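Local structure of beta-d-glucoside glucohydrolase (Hypocrea jecorina, 3ZZ1) at residues F130-Y135 with I557-F562; I435-G440 with D457-G462; V478-V483 with V500-L505; V483-L488 with Y530-S535; R570-Y575 with S700-R705. The protein probably hydrolyses terminal, non-reducing beta-D-glucosyl residues to release beta-D-glucose, as a secreted fungal glycoside hydrolase of family 3 that takes part in cellulose degradation. All coordinates share one frame; numbering follows the deposited sequence.

Contact 1: F130-Y135 with I557-F562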
# COMPACT_ATOMS: atom_id res chain seq x y z
N PHE A 130 1.80 -0.07 0.95
CA PHE A 130 1.71 -0.68 2.28
C PHE A 130 2.93 -0.42 3.16
O PHE A 130 3.26 -1.23 4.03
CB PHE A 130 1.47 -2.19 2.15
CG PHE A 130 0.16 -2.55 1.51
CD1 PHE A 130 -1.04 -2.35 2.20
CD2 PHE A 130 0.12 -3.09 0.23
CE1 PHE A 130 -2.26 -2.69 1.61
CE2 PHE A 130 -1.09 -3.44 -0.36
CZ PHE A 130 -2.29 -3.23 0.33
N GLY A 131 3.60 0.71 2.95
CA GLY A 131 4.84 1.02 3.67
C GLY A 131 6.08 0.61 2.89
O GLY A 131 5.99 0.13 1.76
N VAL A 132 7.24 0.76 3.54
CA VAL A 132 8.56 0.67 2.90
C VAL A 132 9.15 -0.74 2.83
O VAL A 132 10.19 -0.95 2.18
CB VAL A 132 9.60 1.56 3.63
CG1 VAL A 132 9.17 3.02 3.65
CG2 VAL A 132 9.82 1.06 5.06
N ASP A 133 8.52 -1.69 3.51
CA ASP A 133 9.11 -3.01 3.68
C ASP A 133 8.54 -4.01 2.68
O ASP A 133 7.33 -4.18 2.60
CB ASP A 133 8.91 -3.50 5.12
CG ASP A 133 9.47 -4.89 5.35
OD1 ASP A 133 10.69 -5.04 5.57
OD2 ASP A 133 8.67 -5.85 5.31
N PRO A 134 9.42 -4.68 1.92
CA PRO A 134 8.98 -5.61 0.88
C PRO A 134 8.25 -6.83 1.45
O PRO A 134 7.29 -7.31 0.85
CB PRO A 134 10.29 -6.03 0.20
CG PRO A 134 11.32 -5.86 1.25
CD PRO A 134 10.88 -4.70 2.08
N TYR A 135 8.69 -7.31 2.62
CA TYR A 135 8.02 -8.44 3.27
C TYR A 135 6.58 -8.08 3.66
O TYR A 135 5.65 -8.76 3.24
CB TYR A 135 8.81 -8.97 4.48
CG TYR A 135 8.10 -10.09 5.20
CD1 TYR A 135 7.17 -9.82 6.22
CD2 TYR A 135 8.32 -11.42 4.85
CE1 TYR A 135 6.50 -10.86 6.87
CE2 TYR A 135 7.66 -12.46 5.50
CZ TYR A 135 6.75 -12.17 6.50
OH TYR A 135 6.09 -13.20 7.14
N ILE A 557 17.18 0.88 1.97
CA ILE A 557 16.18 1.94 2.04
C ILE A 557 15.55 2.01 3.44
O ILE A 557 15.52 1.01 4.17
CB ILE A 557 15.07 1.81 0.94
CG1 ILE A 557 14.19 0.57 1.18
CG2 ILE A 557 15.71 1.80 -0.45
CD1 ILE A 557 12.88 0.55 0.37
N ASP A 558 15.05 3.20 3.79
CA ASP A 558 14.36 3.44 5.06
C ASP A 558 15.16 2.86 6.25
O ASP A 558 16.34 3.17 6.40
CB ASP A 558 12.91 2.93 5.01
CG ASP A 558 12.05 3.49 6.14
OD1 ASP A 558 11.54 4.62 6.02
OD2 ASP A 558 11.86 2.77 7.14
N TYR A 559 14.53 2.00 7.05
CA TYR A 559 15.14 1.51 8.29
C TYR A 559 16.45 0.74 8.07
O TYR A 559 17.30 0.69 8.96
CB TYR A 559 14.14 0.69 9.12
CG TYR A 559 13.80 -0.69 8.60
CD1 TYR A 559 14.54 -1.80 8.99
CD2 TYR A 559 12.71 -0.89 7.75
CE1 TYR A 559 14.23 -3.08 8.52
CE2 TYR A 559 12.39 -2.16 7.27
CZ TYR A 559 13.16 -3.25 7.67
OH TYR A 559 12.86 -4.52 7.22
N LYS A 560 16.60 0.15 6.89
CA LYS A 560 17.82 -0.58 6.53
C LYS A 560 19.00 0.38 6.39
O LYS A 560 20.13 0.04 6.75
CB LYS A 560 17.60 -1.39 5.25
CG LYS A 560 16.47 -2.41 5.37
CD LYS A 560 15.89 -2.79 4.01
CE LYS A 560 14.82 -3.85 4.17
NZ LYS A 560 14.16 -4.15 2.88
N HIS A 561 18.74 1.58 5.87
CA HIS A 561 19.75 2.63 5.81
C HIS A 561 20.10 3.16 7.20
O HIS A 561 21.27 3.38 7.52
CB HIS A 561 19.31 3.78 4.89
CG HIS A 561 20.03 5.06 5.15
ND1 HIS A 561 21.39 5.21 4.93
CD2 HIS A 561 19.59 6.26 5.62
CE1 HIS A 561 21.75 6.44 5.26
NE2 HIS A 561 20.68 7.10 5.67
N PHE A 562 19.07 3.37 8.03
CA PHE A 562 19.25 3.88 9.38
C PHE A 562 20.05 2.92 10.26
O PHE A 562 20.87 3.35 11.06
CB PHE A 562 17.90 4.23 10.02
CG PHE A 562 17.32 5.53 9.53
CD1 PHE A 562 16.79 5.63 8.25
CD2 PHE A 562 17.32 6.65 10.35
CE1 PHE A 562 16.27 6.83 7.79
CE2 PHE A 562 16.81 7.86 9.90
CZ PHE A 562 16.27 7.95 8.61
O HOH W 1 12.55 -1.91 2.79

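Contact 2: I435-G440 with D457-G462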
# COMPACT_ATOMS: atom_id res chain seq x y z
N ILE A 435 -2.88 18.83 12.74
CA ILE A 435 -1.98 19.19 11.65
C ILE A 435 -1.95 18.10 10.59
O ILE A 435 -2.33 16.95 10.85
CB ILE A 435 -0.54 19.52 12.16
CG1 ILE A 435 0.14 18.27 12.73
CG2 ILE A 435 -0.57 20.67 13.18
CD1 ILE A 435 1.60 18.48 13.11
N THR A 436 -1.53 18.46 9.38
CA THR A 436 -1.52 17.53 8.24
C THR A 436 -0.30 17.71 7.34
O THR A 436 0.39 18.73 7.39
CB THR A 436 -2.76 17.71 7.34
OG1 THR A 436 -2.81 19.04 6.82
CG2 THR A 436 -4.07 17.38 8.07
N ALA A 437 -0.06 16.69 6.52
CA ALA A 437 0.73 16.81 5.30
C ALA A 437 0.06 15.95 4.23
O ALA A 437 -0.49 14.89 4.53
CB ALA A 437 2.16 16.39 5.53
N ASP A 438 0.10 16.42 2.99
CA ASP A 438 -0.60 15.79 1.88
C ASP A 438 0.36 15.57 0.72
O ASP A 438 1.42 16.20 0.66
CB ASP A 438 -1.80 16.66 1.46
CG ASP A 438 -2.92 15.85 0.79
OD1 ASP A 438 -2.78 14.63 0.60
OD2 ASP A 438 -3.97 16.46 0.45
N SER A 439 -0.01 14.66 -0.18
CA SER A 439 0.71 14.42 -1.44
C SER A 439 -0.17 13.58 -2.37
O SER A 439 -1.21 13.07 -1.96
CB SER A 439 2.07 13.75 -1.21
OG SER A 439 1.93 12.37 -0.90
N GLY A 440 0.25 13.43 -3.63
CA GLY A 440 -0.50 12.59 -4.56
C GLY A 440 0.14 12.37 -5.90
O GLY A 440 1.35 12.56 -6.07
N ASP A 457 7.76 19.04 6.30
CA ASP A 457 7.12 19.89 7.30
C ASP A 457 5.59 19.76 7.25
O ASP A 457 5.03 19.43 6.19
CB ASP A 457 7.51 21.36 7.08
CG ASP A 457 9.00 21.61 7.31
OD1 ASP A 457 9.61 20.88 8.12
OD2 ASP A 457 9.56 22.54 6.69
N PRO A 458 4.91 20.03 8.38
CA PRO A 458 3.46 20.09 8.35
C PRO A 458 3.00 21.20 7.41
O PRO A 458 3.66 22.24 7.33
CB PRO A 458 3.09 20.45 9.80
CG PRO A 458 4.25 20.00 10.60
CD PRO A 458 5.44 20.23 9.74
N TRP A 459 1.90 20.95 6.70
CA TRP A 459 1.28 21.95 5.85
C TRP A 459 0.60 23.02 6.70
O TRP A 459 0.47 22.86 7.92
CB TRP A 459 0.24 21.29 4.95
CG TRP A 459 0.79 20.53 3.78
CD1 TRP A 459 1.94 19.78 3.74
CD2 TRP A 459 0.19 20.40 2.48
NE1 TRP A 459 2.10 19.21 2.50
CE2 TRP A 459 1.04 19.58 1.70
CE3 TRP A 459 -0.97 20.92 1.89
CZ2 TRP A 459 0.77 19.26 0.37
CZ3 TRP A 459 -1.25 20.60 0.56
CH2 TRP A 459 -0.38 19.77 -0.18
N HIS A 460 0.17 24.11 6.06
CA HIS A 460 -0.63 25.16 6.70
C HIS A 460 -0.03 25.69 8.00
O HIS A 460 -0.76 25.98 8.95
CB HIS A 460 -2.05 24.66 7.00
CG HIS A 460 -2.73 24.00 5.83
ND1 HIS A 460 -2.82 24.60 4.59
CD2 HIS A 460 -3.37 22.82 5.74
CE1 HIS A 460 -3.48 23.80 3.78
NE2 HIS A 460 -3.83 22.71 4.45
N ASN A 461 1.30 25.81 8.03
CA ASN A 461 2.00 26.40 9.16
C ASN A 461 1.79 25.63 10.47
O ASN A 461 1.77 26.22 11.56
CB ASN A 461 1.57 27.87 9.32
CG ASN A 461 2.75 28.82 9.32
OD1 ASN A 461 3.56 28.82 8.37
ND2 ASN A 461 2.87 29.63 10.36
N GLY A 462 1.63 24.32 10.35
CA GLY A 462 1.35 23.43 11.48
C GLY A 462 2.33 23.54 12.63
O GLY A 462 1.93 23.51 13.80
O HOH W 2 -0.95 21.32 9.46

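Contact 3: V478-V483 with V500-L505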
# COMPACT_ATOMS: atom_id res chain seq x y z
N VAL A 478 -1.04 16.58 20.08
CA VAL A 478 -0.89 16.83 18.65
C VAL A 478 -1.41 15.62 17.87
O VAL A 478 -0.89 14.51 18.02
CB VAL A 478 0.57 17.11 18.26
CG1 VAL A 478 0.70 17.29 16.75
CG2 VAL A 478 1.10 18.35 18.99
N VAL A 479 -2.42 15.86 17.04
CA VAL A 479 -2.96 14.83 16.17
C VAL A 479 -2.54 15.15 14.74
O VAL A 479 -2.79 16.24 14.24
CB VAL A 479 -4.50 14.71 16.28
CG1 VAL A 479 -5.03 13.67 15.30
CG2 VAL A 479 -4.90 14.34 17.71
N VAL A 480 -1.88 14.18 14.12
CA VAL A 480 -1.33 14.33 12.77
C VAL A 480 -2.04 13.39 11.80
O VAL A 480 -2.11 12.18 12.04
CB VAL A 480 0.18 14.02 12.74
CG1 VAL A 480 0.76 14.29 11.36
CG2 VAL A 480 0.92 14.82 13.81
N HIS A 481 -2.56 13.95 10.71
CA HIS A 481 -3.05 13.14 9.60
C HIS A 481 -2.15 13.39 8.39
O HIS A 481 -2.03 14.51 7.92
CB HIS A 481 -4.51 13.48 9.28
CG HIS A 481 -5.48 13.05 10.34
ND1 HIS A 481 -5.93 13.90 11.32
CD2 HIS A 481 -6.07 11.85 10.57
CE1 HIS A 481 -6.77 13.25 12.12
NE2 HIS A 481 -6.87 12.00 11.68
N SER A 482 -1.51 12.33 7.90
CA SER A 482 -0.44 12.50 6.94
C SER A 482 -0.22 11.33 5.99
O SER A 482 -0.34 10.16 6.38
CB SER A 482 0.87 12.80 7.67
OG SER A 482 1.90 13.13 6.76
N VAL A 483 0.12 11.67 4.75
CA VAL A 483 0.50 10.73 3.70
C VAL A 483 1.86 10.06 3.93
O VAL A 483 2.22 9.13 3.21
CB VAL A 483 0.56 11.43 2.32
CG1 VAL A 483 -0.84 11.78 1.84
CG2 VAL A 483 1.44 12.68 2.40
N VAL A 500 1.55 12.80 21.14
CA VAL A 500 1.55 12.88 19.69
C VAL A 500 0.85 11.65 19.11
O VAL A 500 1.28 10.51 19.32
CB VAL A 500 2.98 13.02 19.11
CG1 VAL A 500 2.94 13.11 17.59
CG2 VAL A 500 3.68 14.25 19.68
N VAL A 501 -0.23 11.90 18.38
CA VAL A 501 -1.06 10.87 17.78
C VAL A 501 -0.85 10.87 16.27
O VAL A 501 -1.35 11.76 15.57
CB VAL A 501 -2.56 11.10 18.09
CG1 VAL A 501 -3.40 9.96 17.56
CG2 VAL A 501 -2.79 11.27 19.59
N TRP A 502 -0.09 9.90 15.78
CA TRP A 502 0.08 9.69 14.35
C TRP A 502 -1.15 8.94 13.84
O TRP A 502 -1.19 7.70 13.85
CB TRP A 502 1.37 8.91 14.07
CG TRP A 502 1.84 9.00 12.64
CD1 TRP A 502 1.68 8.06 11.66
CD2 TRP A 502 2.57 10.08 12.04
NE1 TRP A 502 2.25 8.49 10.48
CE2 TRP A 502 2.80 9.73 10.69
CE3 TRP A 502 3.04 11.32 12.51
CZ2 TRP A 502 3.49 10.58 9.80
CZ3 TRP A 502 3.73 12.15 11.63
CH2 TRP A 502 3.94 11.78 10.29
N ALA A 503 -2.15 9.69 13.40
CA ALA A 503 -3.44 9.12 13.06
C ALA A 503 -3.49 8.55 11.64
O ALA A 503 -4.38 7.77 11.32
CB ALA A 503 -4.53 10.15 13.27
N GLY A 504 -2.53 8.93 10.80
CA GLY A 504 -2.44 8.41 9.44
C GLY A 504 -3.50 8.92 8.49
O GLY A 504 -3.82 10.11 8.48
N LEU A 505 -4.05 8.02 7.68
CA LEU A 505 -5.06 8.39 6.69
C LEU A 505 -6.31 7.54 6.86
O LEU A 505 -6.38 6.42 6.34
CB LEU A 505 -4.50 8.28 5.27
CG LEU A 505 -3.27 9.12 4.91
CD1 LEU A 505 -2.62 8.56 3.67
CD2 LEU A 505 -3.62 10.60 4.74
O HOH W 3 -0.36 11.00 10.34

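Contact 4: V483-L488 with Y530-S535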
# COMPACT_ATOMS: atom_id res chain seq x y z
N VAL A 483 0.12 11.67 4.75
CA VAL A 483 0.50 10.73 3.70
C VAL A 483 1.86 10.06 3.93
O VAL A 483 2.22 9.13 3.21
CB VAL A 483 0.56 11.43 2.32
CG1 VAL A 483 -0.84 11.78 1.84
CG2 VAL A 483 1.44 12.68 2.40
N GLY A 484 2.61 10.55 4.91
CA GLY A 484 3.95 10.03 5.19
C GLY A 484 4.67 10.79 6.28
O GLY A 484 4.11 11.69 6.91
N ALA A 485 5.93 10.41 6.51
CA ALA A 485 6.76 10.98 7.56
C ALA A 485 6.83 12.50 7.53
O ALA A 485 6.93 13.12 6.47
CB ALA A 485 8.17 10.40 7.51
N ILE A 486 6.74 13.08 8.73
CA ILE A 486 6.93 14.51 8.95
C ILE A 486 8.01 14.60 10.02
O ILE A 486 8.02 13.80 10.95
CB ILE A 486 5.62 15.15 9.49
CG1 ILE A 486 4.57 15.25 8.38
CG2 ILE A 486 5.87 16.52 10.14
CD1 ILE A 486 3.16 15.44 8.91
N ILE A 487 8.91 15.57 9.88
CA ILE A 487 9.90 15.82 10.94
C ILE A 487 9.18 16.49 12.11
O ILE A 487 8.59 17.57 11.97
CB ILE A 487 11.09 16.67 10.43
CG1 ILE A 487 11.75 16.03 9.19
CG2 ILE A 487 12.11 16.91 11.55
CD1 ILE A 487 12.55 14.77 9.46
N LEU A 488 9.20 15.83 13.27
CA LEU A 488 8.40 16.27 14.41
C LEU A 488 9.23 16.96 15.49
O LEU A 488 8.73 17.27 16.58
CB LEU A 488 7.63 15.08 15.00
CG LEU A 488 6.62 14.38 14.09
CD1 LEU A 488 6.28 13.01 14.65
CD2 LEU A 488 5.35 15.22 13.88
N TYR A 530 6.93 3.17 8.16
CA TYR A 530 8.09 3.91 7.65
C TYR A 530 8.83 4.56 8.82
O TYR A 530 8.31 4.60 9.94
CB TYR A 530 7.68 4.97 6.60
CG TYR A 530 6.44 5.76 6.93
CD1 TYR A 530 6.45 6.75 7.92
CD2 TYR A 530 5.25 5.54 6.24
CE1 TYR A 530 5.31 7.49 8.21
CE2 TYR A 530 4.11 6.27 6.52
CZ TYR A 530 4.14 7.24 7.51
OH TYR A 530 3.00 7.97 7.79
N THR A 531 10.05 5.03 8.56
CA THR A 531 10.89 5.66 9.57
C THR A 531 10.63 7.17 9.64
O THR A 531 10.59 7.85 8.62
CB THR A 531 12.40 5.41 9.27
OG1 THR A 531 12.71 4.02 9.46
CG2 THR A 531 13.29 6.24 10.19
N ILE A 532 10.45 7.68 10.86
CA ILE A 532 10.38 9.12 11.10
C ILE A 532 11.72 9.55 11.69
O ILE A 532 12.04 9.23 12.85
CB ILE A 532 9.19 9.52 12.01
CG1 ILE A 532 7.86 9.13 11.35
CG2 ILE A 532 9.23 11.03 12.33
CD1 ILE A 532 6.63 9.27 12.23
N ALA A 533 12.50 10.25 10.88
CA ALA A 533 13.85 10.66 11.26
C ALA A 533 13.84 11.90 12.14
O ALA A 533 12.81 12.55 12.29
CB ALA A 533 14.70 10.90 10.03
N LYS A 534 15.01 12.23 12.69
CA LYS A 534 15.22 13.48 13.41
C LYS A 534 15.56 14.63 12.46
O LYS A 534 15.46 15.80 12.83
CB LYS A 534 16.32 13.33 14.47
CG LYS A 534 15.98 12.36 15.59
CD LYS A 534 17.02 12.40 16.70
CE LYS A 534 16.71 11.35 17.75
NZ LYS A 534 17.70 11.35 18.86
N SER A 535 15.98 14.29 11.24
CA SER A 535 16.42 15.27 10.25
C SER A 535 16.07 14.80 8.84
O SER A 535 16.11 13.60 8.56
CB SER A 535 17.93 15.48 10.37
OG SER A 535 18.40 16.41 9.41
O HOH W 4 11.05 13.83 14.02

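Contact 5: R570-Y575 with S700-R705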
# COMPACT_ATOMS: atom_id res chain seq x y z
N ARG A 570 13.98 9.36 15.09
CA ARG A 570 13.10 9.77 16.18
C ARG A 570 12.18 8.60 16.51
O ARG A 570 12.14 8.14 17.66
CB ARG A 570 12.29 11.02 15.79
CG ARG A 570 11.23 11.46 16.82
CD ARG A 570 11.77 11.58 18.26
NE ARG A 570 12.75 12.65 18.41
CZ ARG A 570 13.63 12.74 19.42
NH1 ARG A 570 13.65 11.83 20.38
NH2 ARG A 570 14.48 13.76 19.46
N TYR A 571 11.46 8.11 15.50
CA TYR A 571 10.60 6.95 15.64
C TYR A 571 10.90 5.95 14.53
O TYR A 571 10.72 6.25 13.34
CB TYR A 571 9.13 7.37 15.61
CG TYR A 571 8.75 8.41 16.65
CD1 TYR A 571 8.96 8.18 18.01
CD2 TYR A 571 8.19 9.62 16.27
CE1 TYR A 571 8.62 9.12 18.96
CE2 TYR A 571 7.84 10.57 17.22
CZ TYR A 571 8.06 10.32 18.56
OH TYR A 571 7.73 11.25 19.51
N GLU A 572 11.37 4.77 14.94
CA GLU A 572 11.81 3.74 14.00
C GLU A 572 10.66 2.97 13.35
O GLU A 572 9.53 2.99 13.83
CB GLU A 572 12.78 2.77 14.69
CG GLU A 572 12.15 1.87 15.76
CD GLU A 572 12.03 2.54 17.13
OE1 GLU A 572 12.27 3.76 17.25
OE2 GLU A 572 11.68 1.82 18.09
N PHE A 573 10.97 2.30 12.23
CA PHE A 573 10.05 1.38 11.57
C PHE A 573 9.57 0.35 12.59
O PHE A 573 10.38 -0.23 13.32
CB PHE A 573 10.76 0.68 10.40
CG PHE A 573 9.91 -0.34 9.67
CD1 PHE A 573 9.90 -1.67 10.07
CD2 PHE A 573 9.13 0.03 8.58
CE1 PHE A 573 9.13 -2.62 9.39
CE2 PHE A 573 8.36 -0.90 7.90
CZ PHE A 573 8.35 -2.22 8.31
N GLY A 574 8.26 0.13 12.64
CA GLY A 574 7.66 -0.82 13.56
C GLY A 574 7.43 -0.30 14.97
O GLY A 574 7.08 -1.06 15.87
N TYR A 575 7.61 1.01 15.17
CA TYR A 575 7.39 1.65 16.47
C TYR A 575 5.93 2.06 16.67
O TYR A 575 5.28 2.56 15.75
CB TYR A 575 8.31 2.87 16.63
CG TYR A 575 8.07 3.75 17.85
CD1 TYR A 575 7.19 4.84 17.78
CD2 TYR A 575 8.73 3.51 19.05
CE1 TYR A 575 6.97 5.66 18.89
CE2 TYR A 575 8.52 4.33 20.17
CZ TYR A 575 7.64 5.39 20.08
OH TYR A 575 7.43 6.20 21.17
N SER A 700 9.51 -3.51 17.88
CA SER A 700 9.88 -2.62 16.77
C SER A 700 11.21 -3.09 16.16
O SER A 700 11.78 -4.08 16.62
CB SER A 700 9.98 -1.15 17.23
OG SER A 700 11.23 -0.88 17.85
N SER A 701 11.70 -2.37 15.15
CA SER A 701 13.00 -2.70 14.53
C SER A 701 14.19 -2.36 15.43
O SER A 701 15.31 -2.81 15.18
CB SER A 701 13.14 -2.01 13.16
OG SER A 701 13.04 -0.60 13.28
N ARG A 702 13.95 -1.57 16.47
CA ARG A 702 14.99 -1.21 17.44
C ARG A 702 14.74 -1.82 18.82
O ARG A 702 15.69 -2.11 19.56
CB ARG A 702 15.14 0.32 17.55
CG ARG A 702 15.72 1.01 16.31
CD ARG A 702 17.23 0.82 16.18
NE ARG A 702 17.71 1.22 14.85
CZ ARG A 702 18.36 2.35 14.58
NH1 ARG A 702 18.63 3.23 15.54
NH2 ARG A 702 18.74 2.60 13.33
N ASP A 703 13.47 -2.02 19.16
CA ASP A 703 13.06 -2.58 20.45
C ASP A 703 13.02 -4.11 20.40
O ASP A 703 11.95 -4.72 20.45
CB ASP A 703 11.69 -2.01 20.86
CG ASP A 703 11.36 -2.21 22.34
OD1 ASP A 703 12.14 -2.86 23.07
OD2 ASP A 703 10.30 -1.70 22.77
N ILE A 704 14.20 -4.71 20.28
CA ILE A 704 14.32 -6.17 20.26
C ILE A 704 14.31 -6.71 21.69
O ILE A 704 15.11 -6.29 22.53
CB ILE A 704 15.59 -6.64 19.50
CG1 ILE A 704 15.64 -6.05 18.08
CG2 ILE A 704 15.68 -8.18 19.46
CD1 ILE A 704 14.50 -6.48 17.15
N ARG A 705 13.39 -7.62 21.96
CA ARG A 705 13.19 -8.18 23.29
C ARG A 705 13.95 -9.49 23.48
O ARG A 705 14.50 -9.74 24.55
CB ARG A 705 11.70 -8.41 23.57
CG ARG A 705 10.84 -7.16 23.46
CD ARG A 705 11.20 -6.14 24.53
NE ARG A 705 10.49 -4.88 24.32
CZ ARG A 705 9.26 -4.63 24.74
NH1 ARG A 705 8.58 -5.56 25.41
NH2 ARG A 705 8.70 -3.45 24.50

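Contact 1: F130-Y135 with I557-F562
Val132 presses its two methyls against the side chain of Asp558, crossing it at about a right angle, and this is the dense part of the contact. Val132 CG2 lies 3.4 Å from Asp558 OD2, while Val132 CG1 comes to 3.7 Å from Asp558 OD1. One oxygen of the carboxylate, OD2, is bonded to Thr531 OG1. Beside it, Tyr559 OH donates to Asp133 OD1 (2.8 Å), meeting that oxygen on its anti side and 28° out of the carboxylate plane. Asp133 holds CG anti to its backbone N (chi1 178°), which sends OD1 to the phenol while OD2 caps Leu136 N at the start of helix 134-150. The same phenol oxygen is also bonded to Leu651 N, and the Tyr559 ring is stacked with Phe573.

The other side is looser and hydrated. The extended Lys560 reaches Pro134 tip to tip, NZ to CD 3.4 Å, and its ammonium is joined to Val132 O by one water, 2.8 Å from Lys560 NZ and 2.6 Å from Val132 O. Asp133 OD1 lies 4.5 Å from Lys560 NZ, too far apart for a salt bridge. The N-terminal TIM-barrel part and helix 559-564 of the second domain thus meet through valine methyls packed on a carboxylate and through buried polar groups, and the nearby ammonium would probably help stabilise the negative charge of Asp133.

Contact 2: I435-G440 with D457-G462
Trp459 lays one face of its indole over the chain at Ala437 and Asp438. Ala437 CA makes a CH-pi contact 4.0 Å from the centre of the five-membered ring, and Asp438 CB sits 3.8 Å from the centre of the six-membered ring, only 14° off its normal. The rim of the indole comes close to a carbonyl, Trp459 CZ2 to Asp438 O 3.1 Å. The backbone fixes this overlay: Trp459 N donates to Thr436 O (2.8 Å) almost in line with the carbonyl bond.

Ile435 extends the contact with two branches. Its CD1 lies 4.0 Å from Pro458 CG, the side chains running side by side, while Ile435 CG2 packs 3.8 Å from Gly462 CA at the start of helix 462-472.

Thr436 adds a second link through water, which accepts from Thr436 N (2.9 Å) and donates to Trp459 O (2.6 Å). Thr436 OG1 turns to Asp374, as does His460 NE2, which bonds to the Asp374 carbonyl. A type I' turn, Trp459 to Gly462, leads the returning loop into the helix. That loop is therefore tied to the end of strand 430-437 by one direct and one water-borne backbone link, beside an indole that packs on backbone and on the CB atoms of Ala437 and Asp438.

Contact 3: V478-V483 with V500-L505
Val480 O is gripped by two donors, Ala503 N at 2.8 Å and a water at 2.7 Å. The water accepts in turn from Gly504 N, bridging Val480 O and Gly504 N, and it lies 3.4 Å above the centre of the Trp502 ring system on one face. Earlier in the pair the bonds are straight: Val501 N donates to Val478 O (2.7 Å, 178° at the hydrogen), and Val480 N to Val501 O (2.9 Å, 174°). Strands 476-482 and 497-502 are parallel neighbours joined through helix 489-492, a beta-alpha-beta unit in the central sheet of the alpha/beta sandwich domain of this family.

Side chains follow the alternation of the sheet. Val479 and Val501 stand side by side on one face, toward Leu514 of helix 510-518. On the other, Val480 CG1 touches Trp502 CZ3 at 3.7 Å. Ser482 CB also approaches the indole, at Trp502 CZ2. Farther along, Ala503 CB rests over one face of His481, 3.4 Å from its NE2. Ser482 N reaches Gly504 O over 3.3 Å from well above the carbonyl plane, and Leu505 CG packs against Ser482 O.

Contact 4: V483-L488 with Y530-S535
Tyr530 places its ring against the Gly484-Ala485 peptide, meeting it obliquely: CE1 approaches Ala485 N at 3.4 Å, and OH passes 3.5 Å from Gly484 CA. A first torsion that sets CG between the backbone N and the carbonyl carbon (chi1 42°) brings the ring to this peptide. Its hydroxyl is hydrogen-bonded to Trp502 NE1, so the phenol is fixed at its far end by strand 497-502 while the ring touches the loop.

Ala485 CB fills the corner beside the ring, 4.1 Å from Tyr530 CD1 and a similar distance from Ile532 CG1. Ile532 then splits its branches: CG1 goes to Ala485, whereas CG2, anti to the backbone N, presses on Ile486 O at 3.3 Å and meets Leu488 CD1 at 4.2 Å. Farther along, Ile487 folds its side chain toward the other segment until CD1 lies 3.6 Å from Ala533 O. The same methyl touches the carbonyl carbon of Ser535.

Between the segments the polar link is a single water, which accepts from Leu488 N (2.8 Å) and donates to Ala533 O (2.8 Å), just where helix 489-492 is about to begin. Several neighbouring backbone groups have partners outside: Ala485 O takes Arg453 NH1, Ile487 pairs with Leu456, and the Tyr539 hydroxyl bonds both Thr531 O and Ala533 N. Across this contact between two irregular loops of the alpha/beta sandwich domain, apolar groups and an aromatic ring pack on backbone and on each other, and water gives the polar bridge, while the outside bonds also hold the loops.

Contact 5: R570-Y575 with S700-R705
Glu572 bends across the start of segment 700-705, where its CB, CG, CD and OE2 each find a neighbour. CB lies 3.8 Å from Arg702 CG. CG comes 3.6 Å from Ser701 OG and about as close to the same Arg702 methylene, and CD faces Arg702 CB. A first torsion that puts CG between backbone N and carbonyl carbon (chi1 69°), followed by a bend at chi2 (-83°), brings the carboxylate round to Ser700. There OE2 receives the Ser700 hydroxyl at 2.7 Å on its anti lone pair. Ser700 OG in turn accepts from Asp703 N (2.8 Å) and Arg702 N (3.1 Å), an ST turn within an ST motif, so this one oxygen donates once and accepts twice.

The neighbouring carbonyl is also gripped twice. Phe573 O takes Ser701 N at 3.1 Å, nearly in line with its bond, and Ser701 OG at 2.7 Å, in the carbonyl plane on a lone pair. This carbonyl belongs to a type II turn from Glu572 to Tyr575, whose Gly574 carries a positive phi and brings its O to 3.2 Å from Ser700 CB.

Arg702 gives Glu572 its methylenes, while its guanidinium is drawn off to a salt bridge with Asp563. Gly574 O is bonded to Gln634 and Ser701 O to Lys649, both from the fibronectin type III-like domain. The turn is thus docked on that domain by serine hydroxyls and backbone groups, and the hydrogens converging on Ser700 OG would probably strengthen its donation to the carboxylate.

How the contacts relate
Contacts 2, 3 and 4 form one continuous block of the alpha/beta sandwich domain. Strand 430-437 of contact 2 pairs with strand 476-482 of contact 3 (Ile435 N to Val479 O 3.0 Å), and contacts 3 and 4 share Val483. Contact 4 then meets contact 5 through Ile532 N and Tyr571 O, 2.9 Å apart, at a classic beta bulge formed by Arg570 and Tyr571. Contact 1 lies beside contacts 4 and 5, with centres 13 and 12 Å away, and Asp133 CB packs 3.5 Å from Phe573 CZ. From contact 2, whose centre is 23 Å from that of contact 1, the series runs through the middle domain to its junctions with the TIM-barrel and fibronectin-like parts.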